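Vacuolar protein sorting-associated protein 54 (Mus musculus, PDB 3N1E) probably acts as a subunit of the GARP tethering complex in retrograde transport from endosomes to the trans-Golgi network, the chain here being its C-terminal domain. Local coordinates at residues A[45-58]-A[108-122]. Residues are numbered along the deposited sequence; the frame is centred on the assembly and turned at random. Where two conformers were deposited one is given.
Sequences VKAPVPSPCFRNIC and QNGLVTADVAFYTGN
Asp115 reaches from helix 108-122 to the N-terminal end of helix 52-58 and is gripped there by Ser51, the N-cap residue. Ser51 N donates, nearly straight, to the syn lone pair of Asp115 OD1 at 2.9 Å, while Ser51 OG donates to Asp115 OD2 at 2.6 Å. The same OG accepts from Phe54 N, so the serine both caps its own helix and fixes the carboxylate. OD2 is also hydrogen-bonded to Tyr43 OH and accepts from a water that donates to Lys46 O as well; these partners, with the nearby helix start, would be expected to favour the charged form of this buried acid. The Phe54 ring stacks on the carboxylate, planes 6° apart, and Asp115 CB sits over the ring face, 3.8 Å from the centroid. In the C-terminal domain's all-helical bundle, helices 52-58 and 108-122 run nearly parallel, their axes 13° apart, with helices 17-40 and 74-98 closing round Ile57. One turn on, CG of Phe118 anti to the backbone N (chi1 177°) swings the ring across to Pro50, whose CB lies over its face, 3.6 Å from the centroid; Cys58 SG approaches that ring obliquely. Toward the N-terminal end of helix 108-122, Val45 straddles the helix surface, its CG1 on Leu111 CB and its CG2 on Val112 CG2, both at 3.6 Å.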
loop_
_atom_site.group_PDB
_atom_site.type_symbol
_atom_site.label_atom_id
_atom_site.label_comp_id
_atom_site.label_asym_id
_atom_site.label_seq_id
_atom_site.Cartn_x
_atom_site.Cartn_y
_atom_site.Cartn_z
ATOM N N VAL A 45 -5.320 14.883 13.092
ATOM C CA VAL A 45 -4.150 15.564 12.565
ATOM C C VAL A 45 -3.505 16.400 13.679
ATOM O O VAL A 45 -4.078 17.405 14.107
ATOM C CB VAL A 45 -4.535 16.402 11.340
ATOM C CG1 VAL A 45 -3.279 17.128 10.742
ATOM C CG2 VAL A 45 -5.158 15.491 10.283
ATOM N N LYS A 46 -2.334 15.961 14.138
ATOM C CA LYS A 46 -1.554 16.700 15.147
ATOM C C LYS A 46 -0.105 16.225 15.146
ATOM O O LYS A 46 0.211 15.123 14.665
ATOM C CB LYS A 46 -2.180 16.520 16.527
ATOM C CG LYS A 46 -2.171 15.074 16.978
ATOM C CD LYS A 46 -2.787 14.924 18.361
ATOM C CE LYS A 46 -2.364 13.610 19.004
ATOM N NZ LYS A 46 -3.275 12.477 18.684
ATOM N N ALA A 47 0.768 17.058 15.708
ATOM C CA ALA A 47 2.141 16.670 15.963
ATOM C C ALA A 47 2.190 15.793 17.215
ATOM O O ALA A 47 1.328 15.919 18.082
ATOM C CB ALA A 47 2.994 17.924 16.132
ATOM N N PRO A 48 3.219 14.940 17.338
ATOM C CA PRO A 48 4.364 14.830 16.426
ATOM C C PRO A 48 4.125 13.892 15.244
ATOM O O PRO A 48 3.166 13.128 15.250
ATOM C CB PRO A 48 5.453 14.253 17.328
ATOM C CG PRO A 48 4.677 13.332 18.238
ATOM C CD PRO A 48 3.366 14.040 18.504
ATOM N N VAL A 49 5.000 13.996 14.241
ATOM C CA VAL A 49 4.955 13.175 13.028
ATOM C C VAL A 49 6.253 12.359 13.028
ATOM O O VAL A 49 7.330 12.920 13.265
ATOM C CB VAL A 49 4.872 14.042 11.756
ATOM C CG1 VAL A 49 5.191 13.236 10.469
ATOM C CG2 VAL A 49 3.487 14.676 11.632
ATOM N N PRO A 50 6.158 11.044 12.738
ATOM C CA PRO A 50 4.915 10.363 12.339
ATOM C C PRO A 50 3.913 10.151 13.479
ATOM O O PRO A 50 4.327 9.861 14.596
ATOM C CB PRO A 50 5.396 9.011 11.826
ATOM C CG PRO A 50 6.720 8.776 12.586
ATOM C CD PRO A 50 7.335 10.142 12.721
ATOM N N SER A 51 2.629 10.327 13.181
ATOM C CA SER A 51 1.558 10.093 14.149
ATOM C C SER A 51 1.507 8.597 14.525
ATOM O O SER A 51 1.991 7.735 13.775
ATOM C CB SER A 51 0.221 10.503 13.523
ATOM O OG SER A 51 -0.012 9.710 12.359
ATOM N N PRO A 52 0.894 8.272 15.669
ATOM C CA PRO A 52 0.745 6.841 15.986
ATOM C C PRO A 52 0.051 6.043 14.865
ATOM O O PRO A 52 0.479 4.897 14.573
ATOM C CB PRO A 52 -0.109 6.860 17.266
ATOM C CG PRO A 52 0.244 8.174 17.909
ATOM C CD PRO A 52 0.439 9.146 16.776
ATOM N N CYS A 53 -0.983 6.623 14.244
ATOM C CA CYS A 53 -1.716 5.972 13.172
ATOM C C CYS A 53 -0.746 5.588 12.051
ATOM O O CYS A 53 -0.708 4.431 11.612
ATOM C CB CYS A 53 -2.804 6.918 12.613
ATOM S SG CYS A 53 -3.681 6.271 11.243
ATOM N N PHE A 54 0.040 6.565 11.601
ATOM C CA PHE A 54 0.959 6.315 10.480
ATOM C C PHE A 54 2.110 5.396 10.861
ATOM O O PHE A 54 2.578 4.602 10.017
ATOM C CB PHE A 54 1.480 7.621 9.881
ATOM C CG PHE A 54 0.515 8.294 8.941
ATOM C CD1 PHE A 54 -0.796 8.580 9.320
ATOM C CD2 PHE A 54 0.919 8.653 7.670
ATOM C CE1 PHE A 54 -1.690 9.203 8.415
ATOM C CE2 PHE A 54 0.033 9.296 6.774
ATOM C CZ PHE A 54 -1.257 9.570 7.169
ATOM N N ARG A 55 2.569 5.462 12.125
ATOM C CA ARG A 55 3.604 4.505 12.548
ATOM C C ARG A 55 3.096 3.068 12.437
ATOM O O ARG A 55 3.809 2.177 11.977
ATOM C CB ARG A 55 4.091 4.774 13.986
ATOM C CG ARG A 55 4.820 6.084 14.129
ATOM C CD ARG A 55 5.585 6.178 15.475
ATOM N NE ARG A 55 4.751 5.976 16.669
ATOM C CZ ARG A 55 4.098 6.928 17.360
ATOM N NH1 ARG A 55 4.051 8.204 16.969
ATOM N NH2 ARG A 55 3.453 6.582 18.467
ATOM N N ASN A 56 1.845 2.873 12.848
ATOM C CA ASN A 56 1.258 1.542 12.820
ATOM C C ASN A 56 1.023 1.059 11.406
ATOM O O ASN A 56 1.394 -0.071 11.083
ATOM C CB ASN A 56 -0.024 1.519 13.636
ATOM C CG ASN A 56 0.252 1.467 15.097
ATOM O OD1 ASN A 56 1.048 0.638 15.557
ATOM N ND2 ASN A 56 -0.386 2.352 15.853
ATOM N N ILE A 57 0.454 1.912 10.551
ATOM C CA ILE A 57 0.258 1.586 9.132
ATOM C C ILE A 57 1.612 1.179 8.525
ATOM O O ILE A 57 1.756 0.115 7.909
ATOM C CB ILE A 57 -0.330 2.791 8.359
ATOM C CG1 ILE A 57 -1.806 2.991 8.750
ATOM C CG2 ILE A 57 -0.195 2.590 6.823
ATOM C CD1 ILE A 57 -2.409 4.327 8.314
ATOM N N CYS A 58 2.621 2.009 8.730
ATOM C CA CYS A 58 3.916 1.725 8.101
ATOM C C CYS A 58 4.583 0.475 8.657
ATOM O O CYS A 58 5.210 -0.264 7.890
ATOM C CB CYS A 58 4.849 2.936 8.181
ATOM S SG CYS A 58 4.212 4.306 7.164
ATOM N N GLN A 108 -2.452 22.642 9.387
ATOM C CA GLN A 108 -3.106 21.339 9.307
ATOM C C GLN A 108 -2.739 20.575 8.042
ATOM O O GLN A 108 -2.346 19.406 8.095
ATOM C CB GLN A 108 -4.630 21.494 9.386
ATOM C CG GLN A 108 -5.273 20.306 10.012
ATOM C CD GLN A 108 -6.787 20.405 10.020
ATOM O OE1 GLN A 108 -7.380 21.075 9.176
ATOM N NE2 GLN A 108 -7.421 19.717 10.971
ATOM N N ASN A 109 -2.878 21.234 6.898
ATOM C CA ASN A 109 -2.425 20.653 5.627
ATOM C C ASN A 109 -0.931 20.205 5.746
ATOM O O ASN A 109 -0.575 19.091 5.359
ATOM C CB ASN A 109 -2.616 21.719 4.534
ATOM C CG ASN A 109 -2.099 21.302 3.163
ATOM O OD1 ASN A 109 -1.676 22.149 2.399
ATOM N ND2 ASN A 109 -2.173 20.015 2.828
ATOM N N GLY A 110 -0.112 21.050 6.377
ATOM C CA GLY A 110 1.335 20.790 6.516
ATOM C C GLY A 110 1.593 19.519 7.305
ATOM O O GLY A 110 2.464 18.715 6.973
ATOM N N LEU A 111 0.780 19.290 8.331
ATOM C CA LEU A 111 0.992 18.100 9.160
ATOM C C LEU A 111 0.646 16.841 8.402
ATOM O O LEU A 111 1.334 15.834 8.509
ATOM C CB LEU A 111 0.144 18.178 10.430
ATOM C CG LEU A 111 0.666 19.113 11.521
ATOM C CD1 LEU A 111 -0.444 19.397 12.558
ATOM C CD2 LEU A 111 1.912 18.545 12.242
ATOM N N VAL A 112 -0.431 16.893 7.619
ATOM C CA VAL A 112 -0.772 15.735 6.816
ATOM C C VAL A 112 0.325 15.484 5.764
ATOM O O VAL A 112 0.751 14.355 5.575
ATOM C CB VAL A 112 -2.137 15.909 6.167
ATOM C CG1 VAL A 112 -2.434 14.725 5.252
ATOM C CG2 VAL A 112 -3.204 16.034 7.260
ATOM N N THR A 113 0.775 16.551 5.102
ATOM C CA THR A 113 1.875 16.436 4.112
ATOM C C THR A 113 3.090 15.736 4.737
ATOM O O THR A 113 3.722 14.878 4.112
ATOM C CB THR A 113 2.226 17.789 3.544
ATOM O OG1 THR A 113 1.059 18.264 2.840
ATOM C CG2 THR A 113 3.425 17.693 2.547
ATOM N N ALA A 114 3.376 16.099 5.986
ATOM C CA ALA A 114 4.505 15.516 6.726
ATOM C C ALA A 114 4.281 14.011 7.028
ATOM O O ALA A 114 5.179 13.168 6.853
ATOM C CB ALA A 114 4.709 16.299 8.041
ATOM N N ASP A 115 3.086 13.692 7.509
ATOM C CA ASP A 115 2.753 12.286 7.833
ATOM C C ASP A 115 2.811 11.459 6.537
ATOM O O ASP A 115 3.346 10.353 6.515
ATOM C CB ASP A 115 1.369 12.242 8.503
ATOM C CG ASP A 115 1.374 11.580 9.891
ATOM O OD1 ASP A 115 2.422 11.085 10.368
ATOM O OD2 ASP A 115 0.270 11.566 10.503
ATOM N N VAL A 116 2.298 12.016 5.449
ATOM C CA VAL A 116 2.337 11.327 4.158
ATOM C C VAL A 116 3.773 11.165 3.672
ATOM O O VAL A 116 4.111 10.128 3.112
ATOM C CB VAL A 116 1.468 12.062 3.126
ATOM C CG1 VAL A 116 1.741 11.560 1.707
ATOM C CG2 VAL A 116 0.003 11.884 3.530
ATOM N N ALA A 117 4.622 12.155 3.914
ATOM C CA ALA A 117 6.055 11.991 3.575
ATOM C C ALA A 117 6.706 10.826 4.324
ATOM O O ALA A 117 7.560 10.130 3.768
ATOM C CB ALA A 117 6.828 13.267 3.825
ATOM N N PHE A 118 6.334 10.619 5.591
ATOM C CA PHE A 118 6.804 9.427 6.323
ATOM C C PHE A 118 6.322 8.118 5.639
ATOM O O PHE A 118 7.100 7.199 5.396
ATOM C CB PHE A 118 6.376 9.499 7.789
ATOM C CG PHE A 118 6.747 8.281 8.579
ATOM C CD1 PHE A 118 8.050 8.127 9.030
ATOM C CD2 PHE A 118 5.806 7.294 8.854
ATOM C CE1 PHE A 118 8.429 6.986 9.767
ATOM C CE2 PHE A 118 6.165 6.141 9.613
ATOM C CZ PHE A 118 7.466 6.006 10.067
ATOM N N TYR A 119 5.036 8.074 5.301
ATOM C CA TYR A 119 4.446 6.930 4.604
ATOM C C TYR A 119 5.149 6.631 3.291
ATOM O O TYR A 119 5.487 5.486 3.007
ATOM C CB TYR A 119 2.953 7.207 4.336
ATOM C CG TYR A 119 2.268 6.192 3.430
ATOM C CD1 TYR A 119 2.247 6.376 2.057
ATOM C CD2 TYR A 119 1.681 5.028 3.962
ATOM C CE1 TYR A 119 1.639 5.446 1.221
ATOM C CE2 TYR A 119 1.072 4.094 3.118
ATOM C CZ TYR A 119 1.042 4.337 1.768
ATOM O OH TYR A 119 0.454 3.465 0.900
ATOM N N THR A 120 5.331 7.649 2.468
ATOM C CA THR A 120 5.945 7.483 1.144
ATOM C C THR A 120 7.401 7.008 1.248
ATOM O O THR A 120 7.845 6.118 0.493
ATOM C CB THR A 120 5.875 8.806 0.358
ATOM O OG1 THR A 120 4.502 9.214 0.209
ATOM C CG2 THR A 120 6.478 8.648 -0.992
ATOM N N GLY A 121 8.135 7.636 2.163
ATOM C CA GLY A 121 9.531 7.294 2.430
ATOM C C GLY A 121 9.657 5.844 2.859
ATOM O O GLY A 121 10.499 5.085 2.331
ATOM N N ASN A 122 8.828 5.448 3.832
ATOM C CA ASN A 122 8.800 4.079 4.276
ATOM C C ASN A 122 8.548 3.113 3.108
ATOM O O ASN A 122 9.248 2.088 2.991
ATOM C CB ASN A 122 7.679 3.900 5.314
ATOM C CG ASN A 122 7.629 2.504 5.846
ATOM O OD1 ASN A 122 6.732 1.712 5.514
ATOM N ND2 ASN A 122 8.628 2.162 6.639
HETATM O O HOH W 1 -0.618 14.189 12.122
#